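Local coordinates for leucine-rich repeat protein (Bacteroides thetaiotaomicron, PDB 4ECN), which is of unknown function but, as an extracellular leucine-rich repeat protein, probably binds other proteins, at residues S474-A477 and K478-N482; G148-F152 and S153-Y157; R364-D368 and E369-P373; E377-K380 and H381-M385. One frame throughout, in Å; residues are numbered along the deposited sequence.

Contact 1 of 4, residues S474-A477 and K478-N482; sequences SDYA and KQYEN
Tyr-476 and Tyr-480, one turn apart on the short helix 475-480, lie side by side and point the same way. The helix lies on the crossover between the parallel strands 452-456 and 495-499, a beta-alpha-beta unit of the leucine-rich repeat sheet. The hydroxyl of Tyr-480 comes to the edge of the Tyr-476 ring, near its plane, with OH 3.3 Å from CD1 of Tyr-476. Behind it, CE2 of Tyr-480 packs against CB of Tyr-476 at 3.7 Å. Both rings are set by a chi1 near -60° (-62° and -51°), which puts each CG beside its own backbone N. The carbonyl oxygen of Tyr-476 lies over one face of the Tyr-480 ring, offset toward the rim. That oxygen also accepts two backbone bonds: a nearly straight one from Tyr-480 N at 2.9 Å, and one from Gln-479 N at 3.1 Å that arrives well above the carbonyl plane. Further out, Tyr-480 touches Arg-446 and Trp-469, and Trp-469 NE1 is hydrogen-bonded to Glu-481 OE1. The start of the helix is fixed by Ser-474 at the N-cap, whose hydroxyl also bonds to Asp-471 and Asp-341. The methylene groups CB and CG of Lys-478 run past the Ser-474 carbonyl, and Ser-474 OG takes the N-H of Ala-477 at 3.1 Å.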
loop_
_atom_site.group_PDB
_atom_site.type_symbol
_atom_site.label_atom_id
_atom_site.label_comp_id
_atom_site.label_asym_id
_atom_site.label_seq_id
_atom_site.Cartn_x
_atom_site.Cartn_y
_atom_site.Cartn_z
ATOM N N SER A 474 19.519 25.047 -9.190
ATOM C CA SER A 474 20.028 24.309 -8.027
ATOM C C SER A 474 21.405 23.789 -8.368
ATOM O O SER A 474 21.682 23.562 -9.549
ATOM C CB SER A 474 19.085 23.176 -7.642
ATOM O OG SER A 474 19.075 22.169 -8.637
ATOM N N ASP A 475 22.274 23.597 -7.366
ATOM C CA ASP A 475 23.633 23.128 -7.631
ATOM C C ASP A 475 23.594 21.756 -8.363
ATOM O O ASP A 475 24.377 21.537 -9.296
ATOM C CB ASP A 475 24.441 23.072 -6.332
ATOM C CG ASP A 475 24.759 24.453 -5.756
ATOM O OD1 ASP A 475 25.033 25.390 -6.553
ATOM O OD2 ASP A 475 24.801 24.583 -4.512
ATOM N N TYR A 476 22.586 20.922 -8.035
ATOM C CA TYR A 476 22.333 19.622 -8.636
ATOM C C TYR A 476 21.947 19.731 -10.130
ATOM O O TYR A 476 22.577 19.055 -10.942
ATOM C CB TYR A 476 21.219 18.900 -7.868
ATOM C CG TYR A 476 21.536 18.608 -6.419
ATOM C CD1 TYR A 476 22.311 17.505 -6.061
ATOM C CD2 TYR A 476 21.000 19.382 -5.400
ATOM C CE1 TYR A 476 22.562 17.198 -4.723
ATOM C CE2 TYR A 476 21.241 19.081 -4.055
ATOM C CZ TYR A 476 22.004 17.973 -3.721
ATOM O OH TYR A 476 22.254 17.696 -2.398
ATOM N N ALA A 477 20.934 20.570 -10.496
ATOM C CA ALA A 477 20.463 20.747 -11.885
ATOM C C ALA A 477 21.493 21.442 -12.721
ATOM O O ALA A 477 21.570 21.198 -13.920
ATOM C CB ALA A 477 19.169 21.538 -11.920
ATOM N N LYS A 478 22.297 22.312 -12.092
ATOM C CA LYS A 478 23.375 23.016 -12.773
ATOM C C LYS A 478 24.466 22.015 -13.163
ATOM O O LYS A 478 25.193 22.250 -14.125
ATOM C CB LYS A 478 23.947 24.155 -11.906
ATOM C CG LYS A 478 23.101 25.427 -11.834
ATOM C CD LYS A 478 23.882 26.519 -11.091
ATOM C CE LYS A 478 23.200 27.863 -11.001
ATOM N NZ LYS A 478 24.098 28.900 -10.412
ATOM N N GLN A 479 24.567 20.896 -12.436
ATOM C CA GLN A 479 25.569 19.884 -12.734
ATOM C C GLN A 479 25.028 18.857 -13.744
ATOM O O GLN A 479 25.690 18.598 -14.753
ATOM C CB GLN A 479 26.031 19.176 -11.444
ATOM C CG GLN A 479 27.176 18.175 -11.656
ATOM C CD GLN A 479 27.309 17.142 -10.551
ATOM O OE1 GLN A 479 27.424 17.455 -9.348
ATOM N NE2 GLN A 479 27.346 15.871 -10.948
ATOM N N TYR A 480 23.837 18.283 -13.470
ATOM C CA TYR A 480 23.233 17.200 -14.245
ATOM C C TYR A 480 22.800 17.654 -15.665
ATOM O O TYR A 480 22.636 16.794 -16.546
ATOM C CB TYR A 480 22.025 16.584 -13.495
ATOM C CG TYR A 480 22.272 16.171 -12.050
ATOM C CD1 TYR A 480 23.532 15.758 -11.622
ATOM C CD2 TYR A 480 21.231 16.131 -11.129
ATOM C CE1 TYR A 480 23.771 15.421 -10.291
ATOM C CE2 TYR A 480 21.450 15.754 -9.803
ATOM C CZ TYR A 480 22.723 15.397 -9.389
ATOM O OH TYR A 480 22.953 15.035 -8.083
ATOM N N GLU A 481 22.673 18.985 -15.902
ATOM C CA GLU A 481 22.350 19.567 -17.215
ATOM C C GLU A 481 23.489 19.274 -18.192
ATOM O O GLU A 481 23.259 19.065 -19.390
ATOM C CB GLU A 481 22.107 21.094 -17.087
ATOM C CG GLU A 481 21.721 21.821 -18.369
ATOM C CD GLU A 481 20.515 21.281 -19.115
ATOM O OE1 GLU A 481 19.369 21.600 -18.720
ATOM O OE2 GLU A 481 20.720 20.550 -20.111
ATOM N N ASN A 482 24.718 19.221 -17.647
ATOM C CA ASN A 482 25.956 18.984 -18.377
ATOM C C ASN A 482 26.249 17.480 -18.521
ATOM O O ASN A 482 27.217 17.104 -19.187
ATOM C CB ASN A 482 27.116 19.704 -17.681
ATOM C CG ASN A 482 26.997 21.212 -17.765
ATOM O OD1 ASN A 482 26.778 21.793 -18.841
ATOM N ND2 ASN A 482 27.148 21.880 -16.633
#

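Contact 2 of 4, residues G148-F152 and S153-Y157; sequences GEYLF and SNIRY
Tyr-150 and Ile-155 cross at about a right angle, the tyrosine offering a ring edge and the isoleucine its CG1 branch. CG1 of Ile-155 lies in the plane of the Tyr-150 ring, 3.6 Å from CE2, and CD1 of Ile-155 follows at 3.7 Å from the same CE2. With chi1 at 68°, CG of Tyr-150 sits between its backbone N and carbonyl carbon, which turns the ring edge to the isoleucine. The Phe-152 ring is met differently: CD1 of Ile-155 stands over one of its faces, 4.4 Å from CG of Phe-152. Thus the isoleucine meets one aromatic ring at its edge and the other from above. A type II beta turn from Phe-152 to Ile-155 brings these groups together, with Asn-154 at positive phi (82°) in its third position. The turn is closed by a weak bond from Ile-155 N to Phe-152 O at 3.3 Å, and CG1 of Ile-155 lies against that same carbonyl oxygen. CB of Leu-151 rests 3.4 Å from the carbonyl oxygen of Ser-153. Ile-259 of strand 251-259 touches Tyr-150, Phe-152 and Ile-155, while Leu-137 of strand 130-139 touches the last two. The loop thereby packs onto the sheet of a DUF4458 domain of the transthyretin clan. The contact is chiefly apolar, and its polar end lies at Tyr-150 OH, hydrogen-bonded to Glu-235 and Thr-223; these bonds tie the far end of the ring to strands 214-227 and 230-238 and probably help hold its edge against the isoleucine.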
loop_
_atom_site.group_PDB
_atom_site.type_symbol
_atom_site.label_atom_id
_atom_site.label_comp_id
_atom_site.label_asym_id
_atom_site.label_seq_id
_atom_site.Cartn_x
_atom_site.Cartn_y
_atom_site.Cartn_z
ATOM N N GLY A 148 45.335 19.651 0.258
ATOM C CA GLY A 148 43.981 19.120 0.134
ATOM C C GLY A 148 43.134 19.623 -1.016
ATOM O O GLY A 148 43.644 20.295 -1.921
ATOM N N GLU A 149 41.812 19.295 -0.968
ATOM C CA GLU A 149 40.810 19.648 -1.984
ATOM C C GLU A 149 40.602 21.178 -2.100
ATOM O O GLU A 149 40.245 21.654 -3.184
ATOM C CB GLU A 149 39.471 18.959 -1.698
ATOM C CG GLU A 149 39.462 17.486 -2.087
ATOM C CD GLU A 149 39.377 17.131 -3.564
ATOM O OE1 GLU A 149 38.604 17.790 -4.300
ATOM O OE2 GLU A 149 40.010 16.126 -3.963
ATOM N N TYR A 150 40.857 21.938 -1.008
ATOM C CA TYR A 150 40.769 23.403 -0.984
ATOM C C TYR A 150 41.771 23.988 0.056
ATOM O O TYR A 150 42.323 23.236 0.868
ATOM C CB TYR A 150 39.325 23.863 -0.696
ATOM C CG TYR A 150 38.813 23.559 0.697
ATOM C CD1 TYR A 150 38.276 22.310 1.011
ATOM C CD2 TYR A 150 38.793 24.543 1.682
ATOM C CE1 TYR A 150 37.793 22.031 2.287
ATOM C CE2 TYR A 150 38.315 24.275 2.960
ATOM C CZ TYR A 150 37.810 23.020 3.259
ATOM O OH TYR A 150 37.339 22.776 4.525
ATOM N N LEU A 151 42.004 25.329 0.013
ATOM C CA LEU A 151 42.903 26.040 0.935
ATOM C C LEU A 151 42.227 26.351 2.275
ATOM O O LEU A 151 41.111 26.875 2.265
ATOM C CB LEU A 151 43.378 27.359 0.304
ATOM C CG LEU A 151 44.295 27.273 -0.910
ATOM C CD1 LEU A 151 44.308 28.582 -1.661
ATOM C CD2 LEU A 151 45.715 26.846 -0.520
ATOM N N PHE A 152 42.915 26.068 3.428
ATOM C CA PHE A 152 42.403 26.354 4.788
ATOM C C PHE A 152 42.076 27.844 4.882
ATOM O O PHE A 152 40.964 28.223 5.258
ATOM C CB PHE A 152 43.398 25.927 5.883
ATOM C CG PHE A 152 42.860 26.030 7.295
ATOM C CD1 PHE A 152 42.737 27.267 7.925
ATOM C CD2 PHE A 152 42.507 24.891 8.005
ATOM C CE1 PHE A 152 42.246 27.360 9.232
ATOM C CE2 PHE A 152 42.017 24.984 9.312
ATOM C CZ PHE A 152 41.893 26.217 9.918
ATOM N N SER A 153 43.046 28.691 4.499
ATOM C CA SER A 153 42.824 30.123 4.341
ATOM C C SER A 153 41.714 30.276 3.299
ATOM O O SER A 153 41.616 29.412 2.434
ATOM C CB SER A 153 44.124 30.808 3.927
ATOM O OG SER A 153 44.760 30.132 2.853
ATOM N N ASN A 154 40.830 31.256 3.432
ATOM C CA ASN A 154 39.679 31.515 2.543
ATOM C C ASN A 154 38.449 30.560 2.928
ATOM O O ASN A 154 37.479 30.447 2.164
ATOM C CB ASN A 154 39.982 31.522 0.988
ATOM C CG ASN A 154 40.125 30.245 0.159
ATOM O OD1 ASN A 154 39.596 29.158 0.477
ATOM N ND2 ASN A 154 40.769 30.404 -1.010
ATOM N N ILE A 155 38.451 30.024 4.175
ATOM C CA ILE A 155 37.286 29.456 4.864
ATOM C C ILE A 155 36.634 30.693 5.490
ATOM O O ILE A 155 37.290 31.336 6.318
ATOM C CB ILE A 155 37.599 28.310 5.894
ATOM C CG1 ILE A 155 38.000 26.997 5.239
ATOM C CG2 ILE A 155 36.424 28.084 6.854
ATOM C CD1 ILE A 155 38.557 25.939 6.254
ATOM N N ARG A 156 35.428 31.092 5.082
ATOM C CA ARG A 156 34.853 32.327 5.630
ATOM C C ARG A 156 33.816 32.065 6.739
ATOM O O ARG A 156 33.713 32.862 7.679
ATOM C CB ARG A 156 34.212 33.141 4.505
ATOM C CG ARG A 156 35.207 33.541 3.415
ATOM C CD ARG A 156 35.985 34.800 3.730
ATOM N NE ARG A 156 37.026 35.021 2.728
ATOM C CZ ARG A 156 38.313 34.743 2.912
ATOM N NH1 ARG A 156 38.739 34.268 4.079
ATOM N NH2 ARG A 156 39.190 34.961 1.941
ATOM N N TYR A 157 33.044 30.964 6.611
ATOM C CA TYR A 157 31.988 30.547 7.538
ATOM C C TYR A 157 32.037 29.042 7.799
ATOM O O TYR A 157 32.486 28.275 6.943
ATOM C CB TYR A 157 30.602 30.935 6.996
ATOM C CG TYR A 157 30.402 32.430 6.935
ATOM C CD1 TYR A 157 29.975 33.143 8.053
ATOM C CD2 TYR A 157 30.678 33.144 5.772
ATOM C CE1 TYR A 157 29.843 34.532 8.019
ATOM C CE2 TYR A 157 30.544 34.533 5.723
ATOM C CZ TYR A 157 30.116 35.224 6.846
ATOM O OH TYR A 157 29.961 36.591 6.784
#

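Contact 3 of 4, residues R364-D368 and E369-P373; sequences RLFGD and EELTP
The carbonyl oxygen of Glu-369 takes the N-H of Phe-366 at 2.9 Å in an almost straight bond (171°). The return bond, from Glu-369 N to Phe-366 O, is weak at 3.3 Å. Together they make a single antiparallel bridge across a type II' turn, with Gly-367 at positive phi in its second position. Beyond the turn, Leu-365 crosses Glu-370, its CD2 lying 3.8 Å from CB of Glu-370. Glu-370 also runs beside Arg-364, both side chains pointing the same way. Their nearest approach is aliphatic carbon to carboxylate, CD of Arg-364 to OE2 of Glu-370 at 3.5 Å. The arginine bends at chi3 (-60°), and its NE stays 4.8 Å from that OE2, so opposite charges are near without pairing directly; the guanidinium makes a cation-pi contact with Tyr-288. The Phe-366 ring points away from the turn, and its CE1 meets CD1 of Leu-371 at 3.8 Å. Ile-383 of helix 377-384 packs against both of these side chains, and the Phe-366 ring also meets Tyr-454 and His-357. Glu-369 sends its carboxylate to the same helix, where OE2 forms salt bridges with Arg-379 and Arg-382. The whole is a type II' beta turn closed by a single antiparallel bridge, in the loop between helices 359-362 and 377-384, within the connection between strands 351-353 and 452-456 of the leucine-rich repeat sheet.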
loop_
_atom_site.group_PDB
_atom_site.type_symbol
_atom_site.label_atom_id
_atom_site.label_comp_id
_atom_site.label_asym_id
_atom_site.label_seq_id
_atom_site.Cartn_x
_atom_site.Cartn_y
_atom_site.Cartn_z
ATOM N N ARG A 364 4.031 1.366 4.437
ATOM C CA ARG A 364 5.299 1.038 3.767
ATOM C C ARG A 364 5.348 -0.408 3.264
ATOM O O ARG A 364 6.122 -0.708 2.353
ATOM C CB ARG A 364 6.395 1.243 4.817
ATOM C CG ARG A 364 7.833 1.097 4.423
ATOM C CD ARG A 364 8.706 1.408 5.622
ATOM N NE ARG A 364 8.516 2.775 6.126
ATOM C CZ ARG A 364 8.315 3.074 7.403
ATOM N NH1 ARG A 364 8.285 2.118 8.317
ATOM N NH2 ARG A 364 8.144 4.332 7.776
ATOM N N LEU A 365 4.573 -1.309 3.897
ATOM C CA LEU A 365 4.551 -2.734 3.580
ATOM C C LEU A 365 3.506 -3.134 2.540
ATOM O O LEU A 365 2.556 -2.392 2.258
ATOM C CB LEU A 365 4.258 -3.545 4.839
ATOM C CG LEU A 365 5.205 -3.408 5.995
ATOM C CD1 LEU A 365 4.647 -4.114 7.228
ATOM C CD2 LEU A 365 6.597 -3.904 5.620
ATOM N N PHE A 366 3.714 -4.344 1.996
ATOM C CA PHE A 366 2.874 -5.101 1.082
ATOM C C PHE A 366 2.521 -6.354 1.818
ATOM O O PHE A 366 3.275 -7.341 1.782
ATOM C CB PHE A 366 3.579 -5.364 -0.248
ATOM C CG PHE A 366 3.924 -4.126 -1.033
ATOM C CD1 PHE A 366 5.132 -3.475 -0.834
ATOM C CD2 PHE A 366 3.055 -3.632 -1.995
ATOM C CE1 PHE A 366 5.453 -2.338 -1.569
ATOM C CE2 PHE A 366 3.379 -2.499 -2.735
ATOM C CZ PHE A 366 4.572 -1.854 -2.511
ATOM N N GLY A 367 1.466 -6.248 2.619
ATOM C CA GLY A 367 1.078 -7.316 3.523
ATOM C C GLY A 367 2.033 -7.290 4.697
ATOM O O GLY A 367 1.980 -6.365 5.516
ATOM N N ASP A 368 2.974 -8.235 4.717
ATOM C CA ASP A 368 3.969 -8.316 5.779
ATOM C C ASP A 368 5.358 -8.011 5.286
ATOM O O ASP A 368 6.213 -7.688 6.118
ATOM C CB ASP A 368 3.973 -9.706 6.439
ATOM C CG ASP A 368 2.884 -9.925 7.480
ATOM O OD1 ASP A 368 2.235 -8.922 7.893
ATOM O OD2 ASP A 368 2.716 -11.086 7.925
ATOM N N GLU A 369 5.623 -8.135 3.965
ATOM C CA GLU A 369 6.996 -7.859 3.533
ATOM C C GLU A 369 7.097 -6.493 2.875
ATOM O O GLU A 369 6.097 -5.839 2.565
ATOM C CB GLU A 369 7.626 -8.939 2.634
ATOM C CG GLU A 369 6.745 -9.563 1.566
ATOM C CD GLU A 369 7.471 -10.687 0.854
ATOM O OE1 GLU A 369 8.250 -11.416 1.516
ATOM O OE2 GLU A 369 7.306 -10.801 -0.382
ATOM N N GLU A 370 8.338 -6.025 2.800
ATOM C CA GLU A 370 8.687 -4.711 2.304
ATOM C C GLU A 370 9.357 -4.824 0.933
ATOM O O GLU A 370 9.725 -5.913 0.487
ATOM C CB GLU A 370 9.620 -4.043 3.340
ATOM C CG GLU A 370 9.602 -2.518 3.385
ATOM C CD GLU A 370 10.352 -1.918 4.570
ATOM O OE1 GLU A 370 10.194 -2.436 5.705
ATOM O OE2 GLU A 370 11.064 -0.903 4.367
ATOM N N LEU A 371 9.459 -3.694 0.256
ATOM C CA LEU A 371 10.115 -3.573 -1.029
ATOM C C LEU A 371 11.585 -3.322 -0.744
ATOM O O LEU A 371 11.914 -2.357 -0.041
ATOM C CB LEU A 371 9.440 -2.437 -1.799
ATOM C CG LEU A 371 9.562 -2.483 -3.286
ATOM C CD1 LEU A 371 8.369 -3.167 -3.879
ATOM C CD2 LEU A 371 9.588 -1.091 -3.828
ATOM N N THR A 372 12.460 -4.245 -1.145
ATOM C CA THR A 372 13.880 -4.111 -0.802
ATOM C C THR A 372 14.794 -4.232 -2.014
ATOM O O THR A 372 14.423 -4.861 -3.005
ATOM C CB THR A 372 14.310 -5.177 0.235
ATOM O OG1 THR A 372 14.026 -6.486 -0.267
ATOM C CG2 THR A 372 13.707 -4.951 1.617
ATOM N N PRO A 373 16.030 -3.688 -1.935
ATOM C CA PRO A 373 16.936 -3.819 -3.071
ATOM C C PRO A 373 17.381 -5.265 -3.272
ATOM O O PRO A 373 17.532 -6.028 -2.304
ATOM C CB PRO A 373 18.116 -2.917 -2.690
ATOM C CG PRO A 373 17.623 -2.058 -1.564
ATOM C CD PRO A 373 16.656 -2.905 -0.846
#

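Contact 4 of 4, residues E377-K380 and H381-M385; sequences EERK and HRIRM
This is a contact along one helix, 377-384, between side chains a turn apart; the helix belongs to the long connection between strands 351-353 and 452-456 of the leucine-rich repeat sheet. Four successive i to i+4 backbone bonds build it, from His-381 N to Glu-377 O through to Arg-384 N to Lys-380 O. Arg-379 and Arg-382 cross with their guanidinium planes only 9° apart. NH2 of Arg-382 touches the aliphatic part of Arg-379, 3.4 Å from its CD, and their shared carboxylate partner, Glu-369, probably offsets the like charge. Bends at chi2 and chi3 bring Arg-379 alongside Ile-383, the two pointing the same way, with NH1 of Arg-379 4.1 Å from CG1 of Ile-383. The extended Lys-380 chain crosses Arg-384, whose guanidinium receives CE of the lysine over one face, 3.6 Å from NH2. Lys-380 NZ bonds to Thr-494, and Arg-384 NH2 is held by Asp-495 and Gln-518, so the two cations reach the starts of strands 495-499 and 519-521. One turn on from His-381, CG of selenomethionine Met-385 sits over one face of the His-381 ring, offset toward its rim and 3.4 Å above the plane.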
loop_
_atom_site.group_PDB
_atom_site.type_symbol
_atom_site.label_atom_id
_atom_site.label_comp_id
_atom_site.label_asym_id
_atom_site.label_seq_id
_atom_site.Cartn_x
_atom_site.Cartn_y
_atom_site.Cartn_z
ATOM N N GLU A 377 13.833 -13.729 -7.657
ATOM C CA GLU A 377 12.728 -13.871 -8.608
ATOM C C GLU A 377 11.420 -14.148 -7.851
ATOM O O GLU A 377 10.389 -13.594 -8.230
ATOM C CB GLU A 377 13.034 -14.993 -9.614
ATOM C CG GLU A 377 12.057 -15.103 -10.772
ATOM C CD GLU A 377 12.513 -15.987 -11.918
ATOM O OE1 GLU A 377 12.521 -17.230 -11.749
ATOM O OE2 GLU A 377 12.830 -15.436 -12.999
ATOM N N GLU A 378 11.491 -14.924 -6.738
ATOM C CA GLU A 378 10.353 -15.297 -5.885
ATOM C C GLU A 378 9.799 -14.105 -5.117
ATOM O O GLU A 378 8.583 -13.890 -5.125
ATOM C CB GLU A 378 10.706 -16.404 -4.871
ATOM C CG GLU A 378 11.402 -17.627 -5.451
ATOM C CD GLU A 378 12.918 -17.547 -5.421
ATOM O OE1 GLU A 378 13.504 -17.894 -4.368
ATOM O OE2 GLU A 378 13.517 -17.111 -6.433
ATOM N N ARG A 379 10.675 -13.353 -4.428
ATOM C CA ARG A 379 10.304 -12.185 -3.630
ATOM C C ARG A 379 9.687 -11.095 -4.498
ATOM O O ARG A 379 8.692 -10.480 -4.087
ATOM C CB ARG A 379 11.523 -11.638 -2.889
ATOM C CG ARG A 379 11.809 -12.383 -1.608
ATOM C CD ARG A 379 11.246 -11.694 -0.375
ATOM N NE ARG A 379 11.881 -10.403 -0.058
ATOM C CZ ARG A 379 11.255 -9.227 -0.079
ATOM N NH1 ARG A 379 9.971 -9.154 -0.419
ATOM N NH2 ARG A 379 11.900 -8.120 0.256
ATOM N N LYS A 380 10.266 -10.890 -5.705
ATOM C CA LYS A 380 9.839 -9.901 -6.706
ATOM C C LYS A 380 8.451 -10.252 -7.264
ATOM O O LYS A 380 7.604 -9.371 -7.436
ATOM C CB LYS A 380 10.877 -9.834 -7.843
ATOM C CG LYS A 380 10.737 -8.643 -8.795
ATOM C CD LYS A 380 11.897 -8.599 -9.791
ATOM C CE LYS A 380 11.806 -7.406 -10.701
ATOM N NZ LYS A 380 13.023 -7.246 -11.541
ATOM N N HIS A 381 8.223 -11.546 -7.510
ATOM C CA HIS A 381 6.966 -12.048 -8.035
ATOM C C HIS A 381 5.856 -11.932 -6.977
ATOM O O HIS A 381 4.749 -11.511 -7.321
ATOM C CB HIS A 381 7.123 -13.483 -8.510
ATOM C CG HIS A 381 5.886 -14.010 -9.153
ATOM N ND1 HIS A 381 5.477 -13.562 -10.400
ATOM C CD2 HIS A 381 5.004 -14.928 -8.696
ATOM C CE1 HIS A 381 4.360 -14.220 -10.659
ATOM N NE2 HIS A 381 4.039 -15.058 -9.663
ATOM N N ARG A 382 6.170 -12.232 -5.697
ATOM C CA ARG A 382 5.225 -12.094 -4.587
ATOM C C ARG A 382 4.698 -10.658 -4.478
ATOM O O ARG A 382 3.503 -10.455 -4.234
ATOM C CB ARG A 382 5.883 -12.495 -3.262
ATOM C CG ARG A 382 5.075 -13.511 -2.465
ATOM C CD ARG A 382 5.450 -13.621 -0.987
ATOM N NE ARG A 382 6.889 -13.526 -0.723
ATOM C CZ ARG A 382 7.759 -14.527 -0.824
ATOM N NH1 ARG A 382 7.355 -15.734 -1.214
ATOM N NH2 ARG A 382 9.045 -14.323 -0.563
ATOM N N ILE A 383 5.606 -9.675 -4.659
ATOM C CA ILE A 383 5.329 -8.238 -4.619
ATOM C C ILE A 383 4.515 -7.840 -5.855
ATOM O O ILE A 383 3.565 -7.054 -5.719
ATOM C CB ILE A 383 6.641 -7.392 -4.498
ATOM C CG1 ILE A 383 7.346 -7.575 -3.119
ATOM C CG2 ILE A 383 6.391 -5.917 -4.784
ATOM C CD1 ILE A 383 6.507 -7.201 -1.784
ATOM N N ARG A 384 4.871 -8.376 -7.044
ATOM C CA ARG A 384 4.119 -8.087 -8.277
ATOM C C ARG A 384 2.656 -8.628 -8.201
ATOM O O ARG A 384 1.739 -8.017 -8.759
ATOM C CB ARG A 384 4.830 -8.700 -9.487
ATOM C CG ARG A 384 6.057 -7.964 -9.942
ATOM C CD ARG A 384 6.905 -8.849 -10.815
ATOM N NE ARG A 384 7.830 -8.062 -11.629
ATOM C CZ ARG A 384 8.558 -8.551 -12.630
ATOM N NH1 ARG A 384 8.467 -9.835 -12.961
ATOM N NH2 ARG A 384 9.359 -7.756 -13.327
HETATM N N MSE A 385 2.455 -9.769 -7.505
HETATM C CA MSE A 385 1.153 -10.416 -7.356
HETATM C C MSE A 385 0.345 -9.815 -6.198
HETATM O O MSE A 385 -0.806 -10.254 -5.991
HETATM C CB MSE A 385 1.302 -11.958 -7.138
HETATM C CG MSE A 385 1.841 -12.756 -8.348
HETATM SE SE MSE A 385 1.005 -12.424 -10.107
HETATM C CE MSE A 385 2.166 -11.048 -10.764
#

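In the fold
Contacts 3 and 4 form one unit, with centres 11 Å apart. The turn at 364-373 is held to helix 377-384 by the salt bridge of Glu-369 OE2 with Arg-382 NE (2.8 Å), by a probable hydrogen bond from Arg-379 NH2 to Glu-370 O (3.1 Å), and by Leu-371 CD1 packing on Ile-383 CG2 (3.5 Å). The sodium ion, bound at Gln-314 and Val-317, is about 7 Å from the Glu-370 side chain of contact 3 and about 13 Å from that of Arg-379 in contact 4. Contact 1 lies about 33 Å from contact 3 and about 23 Å from contact 2, centre to centre, while contacts 2 and 3 are about 45 Å apart.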